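Local coordinates for protein tannase (Lactobacillus plantarum, PDB 4JUI) that probably hydrolyses the galloyl ester bonds of tannins and simpler gallate esters, and belongs to the alpha/beta-hydrolase superfamily, at residues Ile207-His212 against Phe425-Ile430; Met215-Gln220 against Arg342-Pro347; Ile315-Gly320 against Pro447-His452. The protein carries 1 engineered substitution. All coordinates share one frame; numbering follows the deposited sequence.

In the fold
Each of the three contacts has one residue that reaches the bound ethyl gallate. Contact 1 brings Ile207 to its aromatic ring, contact 2 sends Lys344 to its phenol oxygens, and contact 3 belongs to the loop whose His452 binds its ester oxygen O03. Contacts 1 and 2 share helix 210-221, and their centres are about 12 Å apart; a probable hydrogen bond from Phe425 N to Gln220 OE1 (2.9 Å) joins them. Contact 3 is centred about 20 Å from contact 1, yet Ile207 CD1 packs against His452 CE1 at 4.1 Å inside the pocket. Contacts 2 and 3 do not touch: their nearest atoms are about 6 Å apart, and the ligand lies between their functional ends.

Contact 1. Residues Ile207-His212 against Phe425-Ile430; sequences IHNLEH and FAIPII. With EGR (ethyl 3,4,5-trihydroxybenzoate), chain C.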
loop_
_atom_site.group_PDB
_atom_site.type_symbol
_atom_site.label_atom_id
_atom_site.label_comp_id
_atom_site.label_asym_id
_atom_site.label_seq_id
_atom_site.Cartn_x
_atom_site.Cartn_y
_atom_site.Cartn_z
ATOM N N ILE A 207 4.499 -0.549 -0.788
ATOM C CA ILE A 207 5.869 -0.044 -0.800
ATOM C C ILE A 207 6.220 0.384 0.632
ATOM O O ILE A 207 6.019 1.537 1.027
ATOM C CB ILE A 207 6.033 1.123 -1.799
ATOM C CG1 ILE A 207 5.614 0.691 -3.204
ATOM C CG2 ILE A 207 7.474 1.637 -1.822
ATOM C CD1 ILE A 207 6.558 -0.318 -3.851
ATOM N N HIS A 208 6.702 -0.581 1.411
ATOM C CA HIS A 208 6.920 -0.412 2.844
ATOM C C HIS A 208 8.248 -1.057 3.216
ATOM O O HIS A 208 8.959 -1.561 2.335
ATOM C CB HIS A 208 5.790 -1.083 3.632
ATOM C CG HIS A 208 5.886 -2.574 3.664
ATOM N ND1 HIS A 208 5.572 -3.366 2.573
ATOM C CD2 HIS A 208 6.281 -3.427 4.638
ATOM C CE1 HIS A 208 5.763 -4.630 2.881
ATOM N NE2 HIS A 208 6.199 -4.701 4.129
ATOM N N ASN A 209 8.557 -1.068 4.514
ATOM C CA ASN A 209 9.835 -1.569 5.015
ATOM C C ASN A 209 10.988 -0.853 4.311
ATOM O O ASN A 209 11.978 -1.474 3.898
ATOM C CB ASN A 209 9.922 -3.093 4.848
ATOM C CG ASN A 209 11.043 -3.702 5.650
ATOM O OD1 ASN A 209 11.644 -3.046 6.507
ATOM N ND2 ASN A 209 11.345 -4.969 5.370
ATOM N N LEU A 210 10.864 0.469 4.216
ATOM C CA LEU A 210 11.687 1.271 3.323
ATOM C C LEU A 210 13.161 1.211 3.715
ATOM O O LEU A 210 14.040 1.240 2.852
ATOM C CB LEU A 210 11.194 2.730 3.314
ATOM C CG LEU A 210 9.728 2.915 2.918
ATOM C CD1 LEU A 210 9.326 4.398 2.995
ATOM C CD2 LEU A 210 9.495 2.367 1.528
ATOM N N GLU A 211 13.421 1.098 5.015
ATOM C CA GLU A 211 14.793 1.108 5.524
ATOM C C GLU A 211 15.536 -0.207 5.259
ATOM O O GLU A 211 16.746 -0.298 5.501
ATOM C CB GLU A 211 14.822 1.448 7.019
ATOM C CG GLU A 211 14.286 0.352 7.949
ATOM C CD GLU A 211 12.780 0.433 8.163
ATOM O OE1 GLU A 211 12.074 0.971 7.286
ATOM O OE2 GLU A 211 12.297 -0.039 9.215
ATOM N N HIS A 212 14.830 -1.208 4.739
ATOM C CA HIS A 212 15.473 -2.464 4.327
ATOM C C HIS A 212 15.260 -2.800 2.847
ATOM O O HIS A 212 15.724 -3.839 2.362
ATOM C CB HIS A 212 15.006 -3.627 5.203
ATOM C CG HIS A 212 15.246 -3.403 6.667
ATOM N ND1 HIS A 212 14.222 -3.295 7.578
ATOM C CD2 HIS A 212 16.397 -3.249 7.359
ATOM C CE1 HIS A 212 14.736 -3.092 8.782
ATOM N NE2 HIS A 212 16.047 -3.062 8.680
ATOM N N PHE A 425 10.449 -8.776 -4.566
ATOM C CA PHE A 425 9.395 -9.684 -4.121
ATOM C C PHE A 425 9.571 -10.050 -2.649
ATOM O O PHE A 425 8.601 -10.388 -1.968
ATOM C CB PHE A 425 9.385 -10.967 -4.960
ATOM C CG PHE A 425 9.138 -10.728 -6.426
ATOM C CD1 PHE A 425 7.958 -10.142 -6.858
ATOM C CD2 PHE A 425 10.085 -11.099 -7.369
ATOM C CE1 PHE A 425 7.728 -9.919 -8.210
ATOM C CE2 PHE A 425 9.869 -10.879 -8.719
ATOM C CZ PHE A 425 8.688 -10.293 -9.141
ATOM N N ALA A 426 10.808 -9.972 -2.158
ATOM C CA ALA A 426 11.094 -10.303 -0.766
ATOM C C ALA A 426 10.305 -9.413 0.192
ATOM O O ALA A 426 9.909 -9.850 1.270
ATOM C CB ALA A 426 12.616 -10.210 -0.477
ATOM N N ILE A 427 10.057 -8.176 -0.221
ATOM C CA ILE A 427 9.389 -7.205 0.643
ATOM C C ILE A 427 7.933 -7.594 1.007
ATOM O O ILE A 427 7.623 -7.736 2.193
ATOM C CB ILE A 427 9.549 -5.747 0.116
ATOM C CG1 ILE A 427 11.021 -5.302 0.231
ATOM C CG2 ILE A 427 8.600 -4.793 0.852
ATOM C CD1 ILE A 427 11.514 -5.085 1.673
ATOM N N PRO A 428 7.047 -7.797 0.006
ATOM C CA PRO A 428 5.715 -8.271 0.400
ATOM C C PRO A 428 5.738 -9.691 0.985
ATOM O O PRO A 428 4.918 -10.004 1.853
ATOM C CB PRO A 428 4.918 -8.220 -0.910
ATOM C CG PRO A 428 5.962 -8.305 -1.986
ATOM C CD PRO A 428 7.124 -7.532 -1.444
ATOM N N ILE A 429 6.672 -10.530 0.548
ATOM C CA ILE A 429 6.755 -11.882 1.105
ATOM C C ILE A 429 7.090 -11.870 2.605
ATOM O O ILE A 429 6.514 -12.640 3.376
ATOM C CB ILE A 429 7.754 -12.769 0.318
ATOM C CG1 ILE A 429 7.177 -13.088 -1.068
ATOM C CG2 ILE A 429 8.009 -14.074 1.055
ATOM C CD1 ILE A 429 8.199 -13.617 -2.072
ATOM N N ILE A 430 8.020 -11.008 3.014
ATOM C CA ILE A 430 8.369 -10.880 4.430
ATOM C C ILE A 430 7.134 -10.463 5.241
ATOM O O ILE A 430 6.849 -11.047 6.288
ATOM C CB ILE A 430 9.532 -9.893 4.643
ATOM C CG1 ILE A 430 10.848 -10.533 4.191
ATOM C CG2 ILE A 430 9.640 -9.474 6.108
ATOM C CD1 ILE A 430 12.017 -9.556 4.099
HETATM C C01 EGR C . 4.394 5.787 -8.063
HETATM C C02 EGR C . 3.804 4.405 -8.013
HETATM O O03 EGR C . 3.520 3.812 -6.775
HETATM C C04 EGR C . 3.987 4.290 -5.550
HETATM O O05 EGR C . 3.246 4.549 -4.606
HETATM C C06 EGR C . 5.438 4.180 -5.267
HETATM C C07 EGR C . 5.956 4.826 -4.159
HETATM C C08 EGR C . 7.308 4.743 -3.908
HETATM O O09 EGR C . 7.834 5.383 -2.809
HETATM C C10 EGR C . 8.127 4.011 -4.760
HETATM O O11 EGR C . 9.476 3.924 -4.498
HETATM C C12 EGR C . 7.594 3.360 -5.863
HETATM O O13 EGR C . 8.383 2.635 -6.718
HETATM C C14 EGR C . 6.242 3.445 -6.114
HETATM O O HOH W 1 8.743 -6.275 4.316
#
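The His208 imidazole meets helix 426-437 with CE1, which lies 3.5 Å from Ile427 CG2 in an oblique approach, while Pro428 CA sits at the ring edge near its plane. A second imidazole, that of His212, has Glu211 CG over one face and the Asn209 amide at its edge: His212 ND1 donates to Asn209 OD1 (2.8 Å) almost within its own ring plane, which helps fix the amide's rotation. Asn209 ND2 packs 3.7 Å from Ile427 CD1 and donates to a water (3.1 Å) that in turn donates to Ile427 O (2.8 Å). Ile427 suits its place because its two branches divide the work, CG2 serving His208 and CD1 serving Asn209. His208 has CG set between its backbone N and carbonyl carbon (chi1 75°), and its ND1 is bonded to Pro206 O. Without the imidazole, as with an alanine here, Ile427 CG2 would probably face a gap and the Pro206 carbonyl would lose its mate. On the pocket side, Ile207 CG2 lies 3.7 Å from C08 of the gallate ring. Apolar packing of the Ile427 branches thus does the joining, while the water satisfies the buried Ile427 O and links it to Asn209 ND2.

Contact 2. Residues Met215-Gln220 against Arg342-Pro347; sequences MAYEWQ and RMKAVP. With EGR (ethyl 3,4,5-trihydroxybenzoate), chain C.
Tyr217 reaches the loop 342-347 because its CG stands anti to the backbone N (chi1 -154°), carrying the phenol out to the backbone of Met343 and Lys344. Arg342 bends at chi3 (-82°), which turns its guanidinium back to Glu218, itself bent at chi2. The acid and base meet end-on: NH1 of Arg342 donates to OE1 of Glu218 (2.7 Å) and NH2 to OE2 (3.1 Å). Both oxygens are approached on their syn sides, and the two planes are only 18° apart, so the paired bonds hold the two groups nearly coplanar. Arg342 NH2 also donates to Lys344 O (3.0 Å), and Ser259 gives Glu218 OE1 a second partner. This pairing offsets the cost of burying the carboxylate. Tyr217 OH accepts from Met343 N (3.2 Å) and from Lys344 N (3.0 Å), while bonding also to Arg421 O, so three bonds grip one oxygen. With its backbone pinned there, Lys344 runs out extended beyond CG, and NZ donates to O13 (2.6 Å) and O11 (2.8 Å) of the gallate and bonds to Asp422 O. The contact thus ties helix 210-221 to the loop following helix 333-340, with helix 253-272 against Glu218 and strand 226-232 beside Arg342, Met343 and Lys344.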
loop_
_atom_site.group_PDB
_atom_site.type_symbol
_atom_site.label_atom_id
_atom_site.label_comp_id
_atom_site.label_asym_id
_atom_site.label_seq_id
_atom_site.Cartn_x
_atom_site.Cartn_y
_atom_site.Cartn_z
ATOM N N MET A 215 18.453 -3.174 0.516
ATOM C CA MET A 215 19.086 -4.485 0.648
ATOM C C MET A 215 18.329 -5.540 -0.124
ATOM O O MET A 215 18.936 -6.334 -0.843
ATOM C CB MET A 215 19.184 -4.918 2.111
ATOM C CG MET A 215 20.172 -4.095 2.902
ATOM S SD MET A 215 20.353 -4.726 4.584
ATOM C CE MET A 215 18.824 -4.171 5.305
ATOM N N ALA A 216 17.001 -5.538 0.018
ATOM C CA ALA A 216 16.171 -6.531 -0.656
ATOM C C ALA A 216 16.307 -6.386 -2.163
ATOM O O ALA A 216 16.379 -7.388 -2.886
ATOM C CB ALA A 216 14.723 -6.384 -0.246
ATOM N N TYR A 217 16.353 -5.141 -2.636
ATOM C CA TYR A 217 16.349 -4.898 -4.072
ATOM C C TYR A 217 17.612 -5.443 -4.716
ATOM O O TYR A 217 17.571 -6.008 -5.809
ATOM C CB TYR A 217 16.196 -3.407 -4.374
ATOM C CG TYR A 217 15.587 -3.145 -5.727
ATOM C CD1 TYR A 217 16.376 -2.766 -6.804
ATOM C CD2 TYR A 217 14.213 -3.282 -5.924
ATOM C CE1 TYR A 217 15.814 -2.527 -8.057
ATOM C CE2 TYR A 217 13.643 -3.047 -7.161
ATOM C CZ TYR A 217 14.444 -2.673 -8.221
ATOM O OH TYR A 217 13.886 -2.450 -9.451
ATOM N N GLU A 218 18.736 -5.262 -4.037
ATOM C CA GLU A 218 20.005 -5.744 -4.558
ATOM C C GLU A 218 20.175 -7.239 -4.389
ATOM O O GLU A 218 20.835 -7.879 -5.205
ATOM C CB GLU A 218 21.184 -4.974 -3.945
ATOM C CG GLU A 218 21.105 -3.488 -4.274
ATOM C CD GLU A 218 20.799 -3.242 -5.747
ATOM O OE1 GLU A 218 21.485 -3.835 -6.613
ATOM O OE2 GLU A 218 19.872 -2.456 -6.048
ATOM N N TRP A 219 19.600 -7.803 -3.336
ATOM C CA TRP A 219 19.590 -9.256 -3.231
ATOM C C TRP A 219 18.906 -9.838 -4.472
ATOM O O TRP A 219 19.366 -10.830 -5.042
ATOM C CB TRP A 219 18.893 -9.722 -1.946
ATOM C CG TRP A 219 18.598 -11.215 -1.937
ATOM C CD1 TRP A 219 19.459 -12.220 -1.601
ATOM C CD2 TRP A 219 17.359 -11.852 -2.288
ATOM N NE1 TRP A 219 18.838 -13.436 -1.724
ATOM C CE2 TRP A 219 17.547 -13.241 -2.137
ATOM C CE3 TRP A 219 16.111 -11.383 -2.707
ATOM C CZ2 TRP A 219 16.531 -14.169 -2.403
ATOM C CZ3 TRP A 219 15.108 -12.297 -2.969
ATOM C CH2 TRP A 219 15.320 -13.678 -2.815
ATOM N N GLN A 220 17.829 -9.190 -4.903
ATOM C CA GLN A 220 17.085 -9.647 -6.071
ATOM C C GLN A 220 17.786 -9.353 -7.393
ATOM O O GLN A 220 17.876 -10.227 -8.257
ATOM C CB GLN A 220 15.681 -9.023 -6.097
ATOM C CG GLN A 220 14.844 -9.522 -7.264
ATOM C CD GLN A 220 13.393 -9.201 -7.068
ATOM O OE1 GLN A 220 12.834 -9.469 -6.001
ATOM N NE2 GLN A 220 12.768 -8.605 -8.082
ATOM N N ARG A 342 15.592 -5.133 -14.359
ATOM C CA ARG A 342 15.724 -4.251 -13.207
ATOM C C ARG A 342 15.099 -2.886 -13.528
ATOM O O ARG A 342 15.266 -2.376 -14.641
ATOM C CB ARG A 342 17.214 -4.083 -12.883
ATOM C CG ARG A 342 17.520 -2.975 -11.891
ATOM C CD ARG A 342 18.993 -2.604 -11.896
ATOM N NE ARG A 342 19.806 -3.506 -11.086
ATOM C CZ ARG A 342 20.019 -3.360 -9.779
ATOM N NH1 ARG A 342 20.791 -4.231 -9.146
ATOM N NH2 ARG A 342 19.475 -2.346 -9.108
ATOM N N MET A 343 14.382 -2.299 -12.571
ATOM C CA MET A 343 13.770 -0.982 -12.771
ATOM C C MET A 343 14.603 0.149 -12.177
ATOM O O MET A 343 14.890 1.147 -12.845
ATOM C CB MET A 343 12.363 -0.944 -12.168
ATOM C CG MET A 343 11.730 0.445 -12.166
ATOM S SD MET A 343 10.184 0.502 -11.236
ATOM C CE MET A 343 9.765 2.242 -11.405
ATOM N N LYS A 344 14.986 -0.013 -10.917
ATOM C CA LYS A 344 15.635 1.053 -10.161
ATOM C C LYS A 344 17.135 0.855 -10.049
ATOM O O LYS A 344 17.624 -0.273 -10.113
ATOM C CB LYS A 344 15.025 1.131 -8.765
ATOM C CG LYS A 344 13.572 1.585 -8.787
ATOM C CD LYS A 344 12.958 1.573 -7.404
ATOM C CE LYS A 344 11.527 2.103 -7.475
ATOM N NZ LYS A 344 10.859 2.121 -6.149
ATOM N N ALA A 345 17.853 1.959 -9.872
ATOM C CA ALA A 345 19.311 1.933 -9.726
ATOM C C ALA A 345 19.706 1.653 -8.273
ATOM O O ALA A 345 18.917 1.080 -7.520
ATOM C CB ALA A 345 19.921 3.234 -10.205
ATOM N N VAL A 346 20.921 2.047 -7.890
ATOM C CA VAL A 346 21.493 1.668 -6.594
ATOM C C VAL A 346 22.041 2.862 -5.812
ATOM O O VAL A 346 22.944 3.550 -6.287
ATOM C CB VAL A 346 22.673 0.677 -6.764
ATOM C CG1 VAL A 346 23.134 0.181 -5.390
ATOM C CG2 VAL A 346 22.262 -0.505 -7.638
ATOM N N PRO A 347 21.525 3.097 -4.593
ATOM C CA PRO A 347 20.436 2.385 -3.916
ATOM C C PRO A 347 19.106 2.702 -4.583
ATOM O O PRO A 347 18.974 3.782 -5.163
ATOM C CB PRO A 347 20.442 2.989 -2.506
ATOM C CG PRO A 347 21.797 3.619 -2.347
ATOM C CD PRO A 347 22.145 4.113 -3.720
HETATM C C01 EGR C . 4.394 5.787 -8.063
HETATM C C02 EGR C . 3.804 4.405 -8.013
HETATM O O03 EGR C . 3.520 3.812 -6.775
HETATM C C04 EGR C . 3.987 4.290 -5.550
HETATM O O05 EGR C . 3.246 4.549 -4.606
HETATM C C06 EGR C . 5.438 4.180 -5.267
HETATM C C07 EGR C . 5.956 4.826 -4.159
HETATM C C08 EGR C . 7.308 4.743 -3.908
HETATM O O09 EGR C . 7.834 5.383 -2.809
HETATM C C10 EGR C . 8.127 4.011 -4.760
HETATM O O11 EGR C . 9.476 3.924 -4.498
HETATM C C12 EGR C . 7.594 3.360 -5.863
HETATM O O13 EGR C . 8.383 2.635 -6.718
HETATM C C14 EGR C . 6.242 3.445 -6.114
#

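Contact 3. Residues Ile315-Gly320 against Pro447-His452; sequences IHKYAG and PWDIPH. With EGR (ethyl 3,4,5-trihydroxybenzoate), chain C.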
loop_
_atom_site.group_PDB
_atom_site.type_symbol
_atom_site.label_atom_id
_atom_site.label_comp_id
_atom_site.label_asym_id
_atom_site.label_seq_id
_atom_site.Cartn_x
_atom_site.Cartn_y
_atom_site.Cartn_z
ATOM N N ILE A 315 3.324 -18.831 -20.454
ATOM C CA ILE A 315 4.221 -18.345 -19.400
ATOM C C ILE A 315 5.640 -18.107 -19.889
ATOM O O ILE A 315 6.452 -17.485 -19.196
ATOM C CB ILE A 315 4.255 -19.283 -18.176
ATOM C CG1 ILE A 315 4.856 -20.640 -18.541
ATOM C CG2 ILE A 315 2.860 -19.432 -17.583
ATOM C CD1 ILE A 315 5.106 -21.526 -17.332
ATOM N N HIS A 316 5.945 -18.598 -21.083
ATOM C CA HIS A 316 7.276 -18.417 -21.640
ATOM C C HIS A 316 7.478 -17.027 -22.239
ATOM O O HIS A 316 8.487 -16.781 -22.914
ATOM C CB HIS A 316 7.581 -19.514 -22.650
ATOM C CG HIS A 316 7.634 -20.883 -22.045
ATOM N ND1 HIS A 316 8.537 -21.220 -21.056
ATOM C CD2 HIS A 316 6.903 -21.992 -22.284
ATOM C CE1 HIS A 316 8.363 -22.484 -20.722
ATOM N NE2 HIS A 316 7.379 -22.982 -21.448
ATOM N N LYS A 317 6.525 -16.126 -21.981
ATOM C CA LYS A 317 6.747 -14.698 -22.189
ATOM C C LYS A 317 8.032 -14.295 -21.464
ATOM O O LYS A 317 8.843 -13.524 -21.985
ATOM C CB LYS A 317 5.574 -13.881 -21.646
ATOM C CG LYS A 317 5.787 -12.382 -21.741
ATOM C CD LYS A 317 4.522 -11.610 -21.385
ATOM C CE LYS A 317 4.792 -10.109 -21.323
ATOM N NZ LYS A 317 3.542 -9.343 -21.016
ATOM N N TYR A 318 8.216 -14.838 -20.262
ATOM C CA TYR A 318 9.440 -14.625 -19.495
ATOM C C TYR A 318 10.303 -15.881 -19.493
ATOM O O TYR A 318 9.801 -16.973 -19.727
ATOM C CB TYR A 318 9.107 -14.213 -18.063
ATOM C CG TYR A 318 8.307 -12.941 -18.009
ATOM C CD1 TYR A 318 8.925 -11.702 -18.127
ATOM C CD2 TYR A 318 6.931 -12.977 -17.853
ATOM C CE1 TYR A 318 8.187 -10.534 -18.090
ATOM C CE2 TYR A 318 6.191 -11.822 -17.819
ATOM C CZ TYR A 318 6.824 -10.603 -17.933
ATOM O OH TYR A 318 6.077 -9.449 -17.896
ATOM N N ALA A 319 11.593 -15.717 -19.215
ATOM C CA ALA A 319 12.548 -16.823 -19.240
ATOM C C ALA A 319 12.577 -17.596 -17.922
ATOM O O ALA A 319 12.141 -17.089 -16.890
ATOM C CB ALA A 319 13.942 -16.308 -19.562
ATOM N N GLY A 320 13.076 -18.830 -17.963
ATOM C CA GLY A 320 13.371 -19.557 -16.741
ATOM C C GLY A 320 12.417 -20.645 -16.279
ATOM O O GLY A 320 12.805 -21.478 -15.459
ATOM N N PRO A 447 0.358 -12.295 -8.469
ATOM C CA PRO A 447 -0.415 -12.622 -9.681
ATOM C C PRO A 447 0.393 -12.523 -10.980
ATOM O O PRO A 447 1.115 -11.546 -11.188
ATOM C CB PRO A 447 -1.532 -11.571 -9.684
ATOM C CG PRO A 447 -1.616 -11.091 -8.268
ATOM C CD PRO A 447 -0.224 -11.166 -7.722
ATOM N N TRP A 448 0.254 -13.531 -11.841
ATOM C CA TRP A 448 1.036 -13.636 -13.072
ATOM C C TRP A 448 0.969 -12.406 -13.975
ATOM O O TRP A 448 -0.118 -11.914 -14.285
ATOM C CB TRP A 448 0.608 -14.872 -13.884
ATOM C CG TRP A 448 1.382 -14.981 -15.161
ATOM C CD1 TRP A 448 0.970 -14.620 -16.415
ATOM C CD2 TRP A 448 2.725 -15.444 -15.294
ATOM N NE1 TRP A 448 1.980 -14.845 -17.319
ATOM C CE2 TRP A 448 3.070 -15.344 -16.655
ATOM C CE3 TRP A 448 3.676 -15.924 -14.391
ATOM C CZ2 TRP A 448 4.324 -15.720 -17.137
ATOM C CZ3 TRP A 448 4.915 -16.301 -14.866
ATOM C CH2 TRP A 448 5.229 -16.199 -16.229
ATOM N N ASP A 449 2.147 -11.949 -14.406
ATOM C CA ASP A 449 2.315 -10.875 -15.392
ATOM C C ASP A 449 1.535 -9.614 -15.045
ATOM O O ASP A 449 1.108 -8.871 -15.930
ATOM C CB ASP A 449 1.948 -11.359 -16.800
ATOM C CG ASP A 449 2.582 -10.513 -17.900
ATOM O OD1 ASP A 449 3.572 -9.805 -17.625
ATOM O OD2 ASP A 449 2.091 -10.556 -19.045
ATOM N N ILE A 450 1.347 -9.374 -13.754
ATOM C CA ILE A 450 0.721 -8.137 -13.321
ATOM C C ILE A 450 1.809 -7.116 -12.998
ATOM O O ILE A 450 2.757 -7.412 -12.263
ATOM C CB ILE A 450 -0.194 -8.361 -12.110
ATOM C CG1 ILE A 450 -1.418 -9.182 -12.527
ATOM C CG2 ILE A 450 -0.601 -7.021 -11.498
ATOM C CD1 ILE A 450 -2.331 -8.466 -13.511
ATOM N N PRO A 451 1.700 -5.914 -13.583
ATOM C CA PRO A 451 2.710 -4.877 -13.337
ATOM C C PRO A 451 2.410 -4.095 -12.061
ATOM O O PRO A 451 1.562 -4.495 -11.262
ATOM C CB PRO A 451 2.553 -3.956 -14.553
ATOM C CG PRO A 451 1.101 -4.062 -14.890
ATOM C CD PRO A 451 0.692 -5.482 -14.570
ATOM N N HIS A 452 3.122 -2.989 -11.867
ATOM C CA HIS A 452 2.905 -2.137 -10.710
ATOM C C HIS A 452 1.525 -1.497 -10.864
ATOM O O HIS A 452 1.326 -0.636 -11.718
ATOM C CB HIS A 452 4.013 -1.085 -10.641
ATOM C CG HIS A 452 4.042 -0.304 -9.361
ATOM N ND1 HIS A 452 4.246 -0.895 -8.131
ATOM C CD2 HIS A 452 3.912 1.021 -9.133
ATOM C CE1 HIS A 452 4.229 0.041 -7.196
ATOM N NE2 HIS A 452 4.026 1.209 -7.773
HETATM C C01 EGR C . 4.394 5.787 -8.063
HETATM C C02 EGR C . 3.804 4.405 -8.013
HETATM O O03 EGR C . 3.520 3.812 -6.775
HETATM C C04 EGR C . 3.987 4.290 -5.550
HETATM O O05 EGR C . 3.246 4.549 -4.606
HETATM C C06 EGR C . 5.438 4.180 -5.267
HETATM C C07 EGR C . 5.956 4.826 -4.159
HETATM C C08 EGR C . 7.308 4.743 -3.908
HETATM O O09 EGR C . 7.834 5.383 -2.809
HETATM C C10 EGR C . 8.127 4.011 -4.760
HETATM O O11 EGR C . 9.476 3.924 -4.498
HETATM C C12 EGR C . 7.594 3.360 -5.863
HETATM O O13 EGR C . 8.383 2.635 -6.718
HETATM C C14 EGR C . 6.242 3.445 -6.114
#
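A type II beta turn, Pro447 to Ile450, in the loop after strand 441-445 presents Trp448 and Asp449 to the segment 315-320. Asp449 is gripped at both oxygens. Lys317, stretched out along its whole chain, brings NZ to Asp449 OD2 (2.7 Å) in a salt bridge on the syn lone pair, and Tyr318 OH donates to Asp449 OD1 at 2.5 Å, from well out of the carboxylate plane. With a cation on one oxygen and a hydroxyl on the other, Asp449 is likely to remain ionised. Trp448, its CG anti to the backbone N (chi1 179°), supplies the apolar half. Tyr318 directs an edge at the indole face in an offset edge-to-face pair, centroids of the two six-membered rings 5.8 Å apart and planes at 77°. The beta-branch of Ile315 supplies CG2, which sits over the indole face in a CH-pi contact, 4.2 Å from the centroid of the Trp448 six-membered ring, while Ile315 CB packs on Trp448 CZ2 at 3.7 Å. Farther along the loop, His452 NE2 donates to O03 of the ligand (2.8 Å) and ND1 bonds to Asp420, a position consistent with that of the catalytic histidine of alpha/beta hydrolases. Helix 292-310 packs on Trp448 through Ser304, Ala305 and Ala308, strand 321-324 adds Phe321 beside the indole, and helix 333-340 meets Tyr318 through Tyr336 and Leu340.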